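Long-range contacts in 3-ketosteroid-delta4-5alpha-dehydrogenase (Rhodococcus jostii, PDB 4AT2), which probably catalyses the flavin-dependent introduction of a double bond into ring A of 3-ketosteroids during steroid catabolism: residues D66-E71 with G216-Y221; D121-T126 with T454-E459; S149-P154 with G163-G168; P275-R280 with G446-G451. All coordinates share one frame; numbering follows the deposited sequence.

Interaction 1 of 4, residues D66-E71 with G216-Y221. With FAD (flavin-adenine dinucleotide), chain D.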
# COMPACT_ATOMS: atom_id res chain seq x y z
N ASP A 66 18.23 -29.79 -19.18
CA ASP A 66 19.57 -29.38 -18.80
C ASP A 66 19.42 -28.07 -18.02
O ASP A 66 18.95 -27.08 -18.56
CB ASP A 66 20.41 -29.21 -20.08
CG ASP A 66 21.75 -28.50 -19.86
OD1 ASP A 66 22.36 -28.59 -18.77
OD2 ASP A 66 22.22 -27.85 -20.83
N VAL A 67 19.79 -28.09 -16.74
CA VAL A 67 19.54 -26.95 -15.84
C VAL A 67 20.82 -26.25 -15.40
O VAL A 67 21.77 -26.90 -14.95
CB VAL A 67 18.78 -27.39 -14.56
CG1 VAL A 67 18.43 -26.19 -13.69
CG2 VAL A 67 17.51 -28.15 -14.92
N LEU A 68 20.83 -24.93 -15.53
CA LEU A 68 21.94 -24.11 -15.04
C LEU A 68 21.44 -23.03 -14.10
O LEU A 68 20.61 -22.21 -14.49
CB LEU A 68 22.72 -23.49 -16.22
CG LEU A 68 23.84 -22.49 -15.91
CD1 LEU A 68 24.93 -23.13 -15.06
CD2 LEU A 68 24.40 -21.91 -17.21
N VAL A 69 21.95 -23.04 -12.87
CA VAL A 69 21.61 -22.01 -11.88
C VAL A 69 22.70 -20.95 -11.91
O VAL A 69 23.88 -21.27 -11.92
CB VAL A 69 21.51 -22.62 -10.46
CG1 VAL A 69 21.11 -21.54 -9.44
CG2 VAL A 69 20.48 -23.73 -10.43
N LEU A 70 22.29 -19.68 -11.93
CA LEU A 70 23.21 -18.56 -11.91
C LEU A 70 23.08 -17.84 -10.57
O LEU A 70 22.00 -17.33 -10.24
CB LEU A 70 22.88 -17.60 -13.06
CG LEU A 70 22.74 -18.19 -14.46
CD1 LEU A 70 22.29 -17.07 -15.38
CD2 LEU A 70 24.06 -18.77 -14.94
N GLU A 71 24.15 -17.82 -9.79
CA GLU A 71 24.09 -17.26 -8.44
C GLU A 71 25.06 -16.10 -8.31
O GLU A 71 26.23 -16.22 -8.68
CB GLU A 71 24.39 -18.35 -7.40
CG GLU A 71 24.69 -17.85 -5.99
CD GLU A 71 23.60 -16.97 -5.41
OE1 GLU A 71 22.40 -17.24 -5.65
OE2 GLU A 71 23.96 -16.00 -4.70
N GLY A 216 22.19 -33.66 -11.44
CA GLY A 216 23.06 -33.05 -12.44
C GLY A 216 22.81 -31.57 -12.70
O GLY A 216 23.27 -31.04 -13.71
N VAL A 217 22.10 -30.90 -11.79
CA VAL A 217 21.93 -29.45 -11.90
C VAL A 217 23.31 -28.78 -11.85
O VAL A 217 24.14 -29.13 -11.01
CB VAL A 217 21.03 -28.88 -10.79
CG1 VAL A 217 21.06 -27.36 -10.79
CG2 VAL A 217 19.60 -29.38 -10.98
N ARG A 218 23.56 -27.86 -12.78
CA ARG A 218 24.82 -27.13 -12.88
C ARG A 218 24.66 -25.77 -12.20
O ARG A 218 23.56 -25.21 -12.19
CB ARG A 218 25.17 -26.92 -14.35
CG ARG A 218 25.20 -28.19 -15.19
CD ARG A 218 24.88 -27.91 -16.65
NE ARG A 218 25.74 -26.85 -17.16
CZ ARG A 218 25.50 -26.12 -18.24
NH1 ARG A 218 24.41 -26.29 -18.98
NH2 ARG A 218 26.37 -25.18 -18.57
N ALA A 219 25.75 -25.25 -11.62
CA ALA A 219 25.73 -23.92 -10.99
C ALA A 219 26.94 -23.08 -11.38
O ALA A 219 28.07 -23.60 -11.45
CB ALA A 219 25.63 -24.04 -9.47
N GLU A 220 26.71 -21.80 -11.66
CA GLU A 220 27.78 -20.83 -11.88
C GLU A 220 27.63 -19.70 -10.88
O GLU A 220 26.53 -19.19 -10.67
CB GLU A 220 27.74 -20.28 -13.32
CG GLU A 220 28.29 -21.23 -14.39
CD GLU A 220 29.79 -21.46 -14.26
OE1 GLU A 220 30.52 -20.55 -13.82
OE2 GLU A 220 30.25 -22.56 -14.63
N TYR A 221 28.75 -19.32 -10.26
CA TYR A 221 28.75 -18.33 -9.18
C TYR A 221 29.34 -16.99 -9.65
O TYR A 221 29.83 -16.89 -10.77
CB TYR A 221 29.48 -18.89 -7.95
CG TYR A 221 28.71 -20.05 -7.34
CD1 TYR A 221 27.59 -19.81 -6.55
CD2 TYR A 221 29.07 -21.37 -7.60
CE1 TYR A 221 26.86 -20.86 -6.01
CE2 TYR A 221 28.35 -22.42 -7.06
CZ TYR A 221 27.24 -22.16 -6.28
OH TYR A 221 26.51 -23.20 -5.72
PA FAD D . 16.78 -16.09 -1.52
O1A FAD D . 16.66 -17.32 -0.70
O2A FAD D . 17.41 -14.91 -0.93
O5B FAD D . 17.56 -16.48 -2.86
C5B FAD D . 17.79 -15.50 -3.89
C4B FAD D . 19.18 -15.74 -4.49
O4B FAD D . 19.27 -14.84 -5.61
C3B FAD D . 20.27 -15.31 -3.49
O3B FAD D . 21.23 -16.38 -3.33
C2B FAD D . 20.89 -14.06 -4.13
O2B FAD D . 22.30 -13.98 -3.83
C1B FAD D . 20.64 -14.31 -5.61
N9A FAD D . 20.62 -13.09 -6.44
C8A FAD D . 20.21 -11.86 -6.11
N7A FAD D . 20.37 -11.07 -7.17
C5A FAD D . 20.88 -11.81 -8.18
C6A FAD D . 21.24 -11.54 -9.46
N6A FAD D . 21.09 -10.30 -9.93
N1A FAD D . 21.74 -12.49 -10.26
C2A FAD D . 21.89 -13.79 -9.80
N3A FAD D . 21.52 -14.05 -8.48
C4A FAD D . 21.03 -13.05 -7.71
N1 FAD D . 10.46 -16.77 5.68
C2 FAD D . 9.77 -17.94 5.95
O2 FAD D . 8.87 -18.29 5.20
N3 FAD D . 10.10 -18.70 7.08
C4 FAD D . 11.10 -18.27 7.96
O4 FAD D . 11.35 -18.97 8.95
C4X FAD D . 11.79 -17.09 7.68
N5 FAD D . 12.75 -16.63 8.52
C5X FAD D . 13.23 -15.38 8.36
C6 FAD D . 14.02 -14.80 9.35
C7 FAD D . 14.54 -13.51 9.19
C7M FAD D . 15.33 -12.97 10.22
C8 FAD D . 14.25 -12.78 8.02
C8M FAD D . 14.74 -11.48 7.78
C9 FAD D . 13.47 -13.37 7.02
C9A FAD D . 12.94 -14.66 7.20
N10 FAD D . 12.15 -15.22 6.25
C10 FAD D . 11.47 -16.34 6.55
C1' FAD D . 12.06 -14.70 4.86
C2' FAD D . 12.81 -15.64 3.91
O2' FAD D . 14.12 -15.81 4.45
C3' FAD D . 12.91 -15.04 2.50
O3' FAD D . 11.74 -14.28 2.15
C4' FAD D . 13.13 -16.16 1.47
O4' FAD D . 14.30 -16.89 1.85
C5' FAD D . 13.32 -15.58 0.07
O5' FAD D . 13.44 -16.67 -0.87
P FAD D . 13.97 -16.40 -2.36
O1P FAD D . 13.11 -15.43 -3.05
O2P FAD D . 14.24 -17.74 -2.99
O3P FAD D . 15.34 -15.56 -2.08
O HOH W 1 20.90 -30.35 -15.32
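Strand residues L68, V69 and L70 pair in parallel with R218, A219 and E220, the short strand axes 4.5 Å apart at closest and 26° from parallel. V69 lends its N-H to R218 O and its carbonyl to E220 N; R218 N to V67 O and E71 N to E220 O extend the pairing at both ends. On one face V217 CG1 lies 3.7 Å from V69 CG2, beside helix 51-62. On the other, the R218 chain bends at chi3 (52°) and turns its guanidinium edge to D66: NH1 meets the syn side of OD1 at 3.1 Å, the two planes nearly coplanar at 16°. The same NH1 also donates to E41 O, and L68 lies under one guanidinium face. A leucine in place of R218 would probably leave the D66 carboxylate without this charged mate and the E41 carbonyl without this donor. E71 rests CG against the ring edge of Y221, 3.5 Å from CD1, and its carboxylate takes FAD O3B on OE1 (2.7 Å) and O2B on OE2 (2.8 Å). Consistent with a Rossmann-type FAD fold, one acidic residue just after the second strand thus binds both ribose hydroxyls, fixing the adenosine end of FAD.

Interaction 2 of 4, residues D121-T126 with T454-E459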
# COMPACT_ATOMS: atom_id res chain seq x y z
N ASP A 121 -4.89 -13.27 -3.38
CA ASP A 121 -5.14 -13.97 -4.64
C ASP A 121 -5.83 -15.30 -4.35
O ASP A 121 -5.17 -16.27 -3.95
CB ASP A 121 -3.79 -14.20 -5.34
CG ASP A 121 -3.92 -14.80 -6.73
OD1 ASP A 121 -4.90 -15.53 -7.01
OD2 ASP A 121 -3.01 -14.57 -7.55
N GLU A 122 -7.15 -15.36 -4.54
CA GLU A 122 -7.90 -16.54 -4.14
C GLU A 122 -7.50 -17.78 -4.94
O GLU A 122 -7.36 -18.87 -4.38
CB GLU A 122 -9.42 -16.30 -4.23
CG GLU A 122 -10.21 -17.41 -3.54
CD GLU A 122 -11.71 -17.25 -3.64
OE1 GLU A 122 -12.20 -16.18 -4.08
OE2 GLU A 122 -12.41 -18.21 -3.26
N GLU A 123 -7.29 -17.60 -6.24
CA GLU A 123 -6.85 -18.72 -7.08
C GLU A 123 -5.54 -19.30 -6.55
O GLU A 123 -5.40 -20.52 -6.42
CB GLU A 123 -6.70 -18.30 -8.54
CG GLU A 123 -6.30 -19.45 -9.46
CD GLU A 123 -5.80 -19.01 -10.84
OE1 GLU A 123 -5.45 -17.83 -11.03
OE2 GLU A 123 -5.74 -19.86 -11.74
N LYS A 124 -4.56 -18.43 -6.28
CA LYS A 124 -3.25 -18.89 -5.83
C LYS A 124 -3.32 -19.55 -4.46
O LYS A 124 -2.77 -20.63 -4.26
CB LYS A 124 -2.22 -17.74 -5.81
CG LYS A 124 -0.78 -18.23 -5.70
CD LYS A 124 0.25 -17.10 -5.73
CE LYS A 124 0.16 -16.35 -7.05
NZ LYS A 124 1.48 -16.10 -7.68
N ILE A 125 -4.00 -18.91 -3.51
CA ILE A 125 -4.14 -19.49 -2.18
C ILE A 125 -4.86 -20.85 -2.23
O ILE A 125 -4.41 -21.80 -1.59
CB ILE A 125 -4.76 -18.50 -1.18
CG1 ILE A 125 -3.69 -17.45 -0.81
CG2 ILE A 125 -5.25 -19.23 0.07
CD1 ILE A 125 -4.19 -16.30 0.04
N THR A 126 -5.93 -20.94 -3.02
CA THR A 126 -6.67 -22.20 -3.16
C THR A 126 -5.74 -23.31 -3.66
O THR A 126 -5.67 -24.41 -3.09
CB THR A 126 -7.91 -22.05 -4.08
OG1 THR A 126 -8.74 -21.01 -3.57
CG2 THR A 126 -8.74 -23.34 -4.13
N THR A 454 2.31 -13.57 -11.15
CA THR A 454 2.53 -14.87 -11.79
C THR A 454 1.28 -15.74 -11.71
O THR A 454 0.44 -15.59 -10.81
CB THR A 454 3.68 -15.67 -11.14
OG1 THR A 454 3.39 -15.89 -9.76
CG2 THR A 454 5.05 -14.96 -11.29
N THR A 455 1.18 -16.69 -12.64
CA THR A 455 0.11 -17.68 -12.64
C THR A 455 0.42 -18.77 -11.61
O THR A 455 1.51 -18.81 -11.04
CB THR A 455 -0.02 -18.38 -13.99
OG1 THR A 455 1.16 -19.16 -14.23
CG2 THR A 455 -0.23 -17.37 -15.14
N VAL A 456 -0.52 -19.70 -11.40
CA VAL A 456 -0.25 -20.84 -10.51
C VAL A 456 0.82 -21.78 -11.08
O VAL A 456 1.37 -22.62 -10.37
CB VAL A 456 -1.53 -21.63 -10.16
CG1 VAL A 456 -2.47 -20.75 -9.36
CG2 VAL A 456 -2.22 -22.15 -11.42
N ASN A 457 1.12 -21.61 -12.36
CA ASN A 457 2.21 -22.34 -13.01
C ASN A 457 3.51 -21.52 -13.08
O ASN A 457 4.47 -21.91 -13.76
CB ASN A 457 1.78 -22.83 -14.39
CG ASN A 457 0.75 -23.95 -14.30
OD1 ASN A 457 -0.36 -23.83 -14.84
ND2 ASN A 457 1.09 -25.01 -13.60
N SER A 458 3.51 -20.40 -12.35
CA SER A 458 4.68 -19.53 -12.18
C SER A 458 5.16 -18.89 -13.47
O SER A 458 6.35 -18.56 -13.62
CB SER A 458 5.81 -20.26 -11.44
OG SER A 458 5.41 -20.59 -10.12
N GLU A 459 4.22 -18.69 -14.40
CA GLU A 459 4.47 -17.91 -15.61
C GLU A 459 4.36 -16.44 -15.24
O GLU A 459 3.43 -16.05 -14.55
CB GLU A 459 3.42 -18.24 -16.66
CG GLU A 459 3.44 -19.69 -17.08
CD GLU A 459 2.08 -20.18 -17.51
OE1 GLU A 459 1.09 -20.02 -16.76
OE2 GLU A 459 2.01 -20.77 -18.61
O HOH W 2 -2.03 -14.31 -10.71
O HOH W 3 -3.03 -18.85 -12.55
O HOH W 4 1.30 -13.19 -8.49
O HOH W 5 2.44 -18.50 -8.38
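K124 reaches from the first turn of helix 122-130 to the turn at T454-E459, and its ammonium carries most of the polar contact. K124 NZ stands 2.8 Å from T454 OG1 and makes a weak hydrogen bond of 3.3 Å to T454 O. The chain leaves with CG anti to the backbone N (chi1 -165°), then bends at chi3 and chi4, which carries NZ over to the threonine. S479 O accepts from the same nitrogen and the ring of Y498, on helix 490-507, offers a cation-pi contact, so the buried charge is well surrounded.

Water extends this polar network. One molecule accepts from both K124 NZ and T454 N; another accepts from K124 NZ at 2.7 Å and donates to T455 O. A third accepts from V456 N and donates weakly to E123 OE2.

The motif on the helix side is an N-cap: D121 OD1 accepts from K124 N at 3.0 Å, approached from above the carboxylate plane. Facing it is a type I beta turn from T455 to S458, just past which E459 N donates to T455 OG1, whose hydroxyl donates to the anti lone pair of E459 OE1. R501 of helix 490-507 donates to V456 O within the turn.

Apolar packing is slight. V456 CG1 sits 4.0 Å from E123 CD, the two side chains crossing at about a right angle, and also comes within 4.1 Å of K124 CA.

Interaction 3 of 4, residues S149-P154 with G163-G168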
# COMPACT_ATOMS: atom_id res chain seq x y z
N SER A 149 6.87 -33.36 16.57
CA SER A 149 6.56 -32.79 17.88
C SER A 149 6.18 -31.33 17.70
O SER A 149 6.64 -30.66 16.75
CB SER A 149 7.74 -32.91 18.83
OG SER A 149 8.88 -32.30 18.27
N PHE A 150 5.35 -30.86 18.62
CA PHE A 150 4.73 -29.54 18.55
C PHE A 150 5.23 -28.67 19.70
O PHE A 150 5.29 -29.12 20.84
CB PHE A 150 3.20 -29.70 18.60
CG PHE A 150 2.44 -28.42 18.84
CD1 PHE A 150 2.22 -27.51 17.81
CD2 PHE A 150 1.88 -28.15 20.09
CE1 PHE A 150 1.50 -26.34 18.03
CE2 PHE A 150 1.14 -26.99 20.31
CZ PHE A 150 0.96 -26.09 19.27
N TRP A 151 5.61 -27.43 19.38
CA TRP A 151 5.94 -26.45 20.41
C TRP A 151 4.76 -25.53 20.59
O TRP A 151 4.33 -24.90 19.63
CB TRP A 151 7.16 -25.63 20.02
CG TRP A 151 7.52 -24.63 21.09
CD1 TRP A 151 7.41 -23.24 21.04
CD2 TRP A 151 7.99 -24.93 22.45
NE1 TRP A 151 7.80 -22.68 22.23
CE2 TRP A 151 8.16 -23.63 23.12
CE3 TRP A 151 8.31 -26.09 23.14
CZ2 TRP A 151 8.62 -23.53 24.43
CZ3 TRP A 151 8.79 -25.98 24.46
CH2 TRP A 151 8.93 -24.73 25.09
N GLY A 152 4.25 -25.44 21.82
CA GLY A 152 2.99 -24.75 22.07
C GLY A 152 3.04 -23.41 22.80
O GLY A 152 1.98 -22.84 23.08
N GLU A 153 4.23 -22.89 23.08
CA GLU A 153 4.32 -21.64 23.84
C GLU A 153 4.55 -20.45 22.93
O GLU A 153 5.09 -20.61 21.84
CB GLU A 153 5.42 -21.73 24.91
CG GLU A 153 5.22 -22.90 25.88
CD GLU A 153 6.29 -22.98 26.96
OE1 GLU A 153 6.97 -21.96 27.21
OE2 GLU A 153 6.44 -24.06 27.57
N PRO A 154 4.14 -19.25 23.37
CA PRO A 154 4.41 -18.06 22.56
C PRO A 154 5.90 -17.92 22.27
O PRO A 154 6.74 -18.15 23.17
CB PRO A 154 3.93 -16.91 23.45
CG PRO A 154 2.88 -17.55 24.32
CD PRO A 154 3.47 -18.90 24.63
N GLY A 163 9.10 -29.71 15.25
CA GLY A 163 8.75 -29.53 13.85
C GLY A 163 7.49 -28.74 13.55
O GLY A 163 7.27 -28.33 12.42
N LEU A 164 6.65 -28.52 14.56
CA LEU A 164 5.37 -27.85 14.31
C LEU A 164 5.07 -26.79 15.36
O LEU A 164 5.31 -27.00 16.56
CB LEU A 164 4.23 -28.89 14.22
CG LEU A 164 2.84 -28.43 13.77
CD1 LEU A 164 2.82 -28.04 12.30
CD2 LEU A 164 1.85 -29.57 14.01
N MET A 165 4.57 -25.64 14.91
CA MET A 165 4.29 -24.51 15.79
C MET A 165 3.27 -23.61 15.11
O MET A 165 3.27 -23.51 13.89
CB MET A 165 5.59 -23.75 16.06
CG MET A 165 5.50 -22.64 17.09
SD MET A 165 7.15 -21.95 17.40
CE MET A 165 6.71 -20.45 18.26
N TYR A 166 2.39 -22.98 15.89
CA TYR A 166 1.56 -21.90 15.36
C TYR A 166 2.45 -20.77 14.89
O TYR A 166 3.42 -20.41 15.56
CB TYR A 166 0.57 -21.37 16.40
CG TYR A 166 -0.67 -22.24 16.55
CD1 TYR A 166 -1.71 -22.16 15.61
CD2 TYR A 166 -0.80 -23.13 17.62
CE1 TYR A 166 -2.85 -22.95 15.73
CE2 TYR A 166 -1.94 -23.92 17.75
CZ TYR A 166 -2.96 -23.82 16.81
OH TYR A 166 -4.09 -24.61 16.92
N SER A 167 2.12 -20.19 13.73
CA SER A 167 3.02 -19.21 13.12
C SER A 167 2.31 -18.05 12.42
O SER A 167 2.96 -17.21 11.79
CB SER A 167 3.99 -19.93 12.14
OG SER A 167 3.33 -20.32 10.94
N GLY A 168 0.98 -17.99 12.54
CA GLY A 168 0.20 -16.97 11.83
C GLY A 168 -0.93 -16.31 12.60
O GLY A 168 -1.67 -15.51 12.02
O HOH W 6 2.48 -22.96 18.83
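S149 O is gripped by two successive amides, L164 N at 3.1 Å in the carbonyl plane and, in a weaker bond, G163 N at 3.0 Å. Neither N-H points straight at the oxygen, and both bonds are bent. Two residues on, W151 N donates to L164 O at 2.9 Å, nearly in line with the C=O bond, and the F150 CA-H leans on the same oxygen. These bonds flank F150 and L164, the one bridged pair, and add residues 149-151 beside strand 164-165, whose neighbourhood also bonds through the backbone of G163 to V187 and of M165 to G185. A water prolongs the pairing, donating to W151 O and accepting from Y166 N.

F150 carries CG anti to its N (chi1 167°), which swings the ring over to the second segment: CD1 is near L164 CG, while CZ at the ring edge comes 3.8 Å from Y166 CD2. The two rings are almost perpendicular, planes at 83°, in an oblique meeting. F101 adds a further ring against F150. M165, fully extended, runs alongside W151 and brings SD to the edge of the indole, 3.9 Å from CD1, a Met-aromatic contact; its CE ends near E153 O.

With an alanine at F150, the Y166 ring would probably lose its aromatic neighbour and a gap is likely to open beside L164. The M165 side chain lies about 8 Å from the bound steroid, nearest atoms compared. The chemistry implies a single-bridge backbone pairing, flanked by aromatic and sulfur contacts.

Interaction 4 of 4, residues P275-R280 with G446-G451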
# COMPACT_ATOMS: atom_id res chain seq x y z
N PRO A 275 6.86 2.55 1.36
CA PRO A 275 7.55 3.56 2.15
C PRO A 275 7.44 3.39 3.68
O PRO A 275 8.19 4.04 4.41
CB PRO A 275 6.89 4.88 1.69
CG PRO A 275 5.57 4.48 1.17
CD PRO A 275 5.76 3.12 0.56
N ARG A 276 6.54 2.53 4.14
CA ARG A 276 6.47 2.23 5.58
C ARG A 276 7.75 1.54 6.09
O ARG A 276 7.99 1.48 7.30
CB ARG A 276 5.20 1.44 5.94
CG ARG A 276 3.92 2.26 5.77
CD ARG A 276 2.66 1.54 6.22
NE ARG A 276 2.30 0.42 5.34
CZ ARG A 276 1.08 -0.12 5.27
NH1 ARG A 276 0.08 0.35 6.03
NH2 ARG A 276 0.86 -1.14 4.45
N LEU A 277 8.59 1.05 5.17
CA LEU A 277 9.87 0.42 5.53
C LEU A 277 11.08 1.34 5.50
O LEU A 277 12.18 0.93 5.85
CB LEU A 277 10.16 -0.81 4.65
CG LEU A 277 9.31 -2.05 4.94
CD1 LEU A 277 9.83 -3.21 4.10
CD2 LEU A 277 9.26 -2.42 6.42
N ILE A 278 10.88 2.59 5.07
CA ILE A 278 11.97 3.56 5.06
C ILE A 278 12.60 3.66 6.45
O ILE A 278 11.90 3.91 7.44
CB ILE A 278 11.51 4.96 4.58
CG1 ILE A 278 11.14 4.94 3.09
CG2 ILE A 278 12.60 5.99 4.83
CD1 ILE A 278 10.30 6.12 2.65
N GLY A 279 13.90 3.41 6.51
CA GLY A 279 14.64 3.50 7.76
C GLY A 279 14.50 2.32 8.70
O GLY A 279 15.03 2.34 9.80
N ARG A 280 13.77 1.28 8.28
CA ARG A 280 13.60 0.10 9.15
C ARG A 280 13.69 -1.24 8.40
O ARG A 280 12.80 -2.08 8.51
CB ARG A 280 12.30 0.20 9.98
CG ARG A 280 11.02 0.33 9.17
CD ARG A 280 9.80 0.51 10.07
NE ARG A 280 9.91 1.71 10.91
CZ ARG A 280 9.50 2.92 10.54
NH1 ARG A 280 8.95 3.11 9.35
NH2 ARG A 280 9.65 3.96 11.37
N GLY A 446 11.13 -4.62 8.76
CA GLY A 446 10.47 -5.59 7.89
C GLY A 446 11.07 -5.79 6.53
O GLY A 446 12.13 -5.24 6.20
N PHE A 447 10.39 -6.62 5.74
CA PHE A 447 10.83 -6.93 4.38
C PHE A 447 9.62 -6.97 3.44
O PHE A 447 8.47 -7.00 3.89
CB PHE A 447 11.71 -8.21 4.32
CG PHE A 447 11.04 -9.49 4.78
CD1 PHE A 447 10.16 -10.18 3.93
CD2 PHE A 447 11.34 -10.05 6.02
CE1 PHE A 447 9.56 -11.37 4.34
CE2 PHE A 447 10.75 -11.24 6.42
CZ PHE A 447 9.86 -11.90 5.58
N THR A 448 9.88 -6.90 2.13
CA THR A 448 8.84 -6.71 1.13
C THR A 448 8.24 -8.03 0.67
O THR A 448 8.93 -9.06 0.66
CB THR A 448 9.41 -5.95 -0.08
OG1 THR A 448 10.51 -6.68 -0.64
CG2 THR A 448 9.90 -4.57 0.34
N LEU A 449 6.96 -7.99 0.30
CA LEU A 449 6.21 -9.19 -0.10
C LEU A 449 5.63 -9.05 -1.50
O LEU A 449 5.14 -10.03 -2.08
CB LEU A 449 5.06 -9.49 0.89
CG LEU A 449 5.48 -9.66 2.36
CD1 LEU A 449 4.25 -9.74 3.27
CD2 LEU A 449 6.39 -10.87 2.56
N GLY A 450 5.71 -7.84 -2.05
CA GLY A 450 5.15 -7.57 -3.37
C GLY A 450 6.12 -7.89 -4.48
O GLY A 450 7.33 -7.96 -4.26
N GLY A 451 5.61 -8.10 -5.68
CA GLY A 451 6.51 -8.33 -6.81
C GLY A 451 5.75 -8.68 -8.07
O GLY A 451 4.59 -8.31 -8.24
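L277 puts both methyls against the backbone of strand 444-452. CD2 lies 3.7 Å from G446 CA, and CD1 is 3.7 Å from G446 O and 4.0 Å from T448 CG2, so the leucine end straddles the glycine and reaches along the strand to the threonine methyl. Its CG stands anti to the carbonyl carbon (chi1 -73°), which sends the branch toward the strand. G446 allows this closeness: a beta carbon here would lie only 3.1 Å from L277 CD2.

The polar partner of this packing is one backbone bond. G446 N donates to R280 O at 3.1 Å, approaching close to the line of the carbonyl.

Behind these contacts stands a type II beta turn from L277 to R280, closed by R280 N to L277 O, with G279 at positive phi. The R280 side chain folds back and gives NH1 to R276 O at 2.8 Å, from above the carbonyl plane, linking the end of the turn back to the 3-10 segment 275-277. T309 of strand 309-313 also packs on L277, and P275 and I278 meet G119 of the second subunit.

F447 turns its side chain from the loop to the other side of the strand, where it touches both FAD and the steroid. The contact is thus mainly methyl against glycine backbone, secured by a single directional bond, and it lines the back of a strand whose front faces the active site.

How the interactions relate
The four contacts lie apart, touching only where the segments of interactions 2 and 4 adjoin in sequence. Interaction 4 is the buried one, resting on methyl-backbone packing and a single backbone bond, while the other three are partly buried. Interaction 1 pairs the outer strand of the parallel sheet and reaches the adenosine ribose of FAD; interaction 4 includes F447, which belongs to both the FAD and steroid pockets. Interaction 3 adds an irregular segment to a short strand by backbone bonds and rings. Interaction 2 differs in joining a helix start to a turn through a lysine and bridging waters. Interactions 3 and 4 sit on opposite sides of the chain's centre, their centres about 27 Å apart.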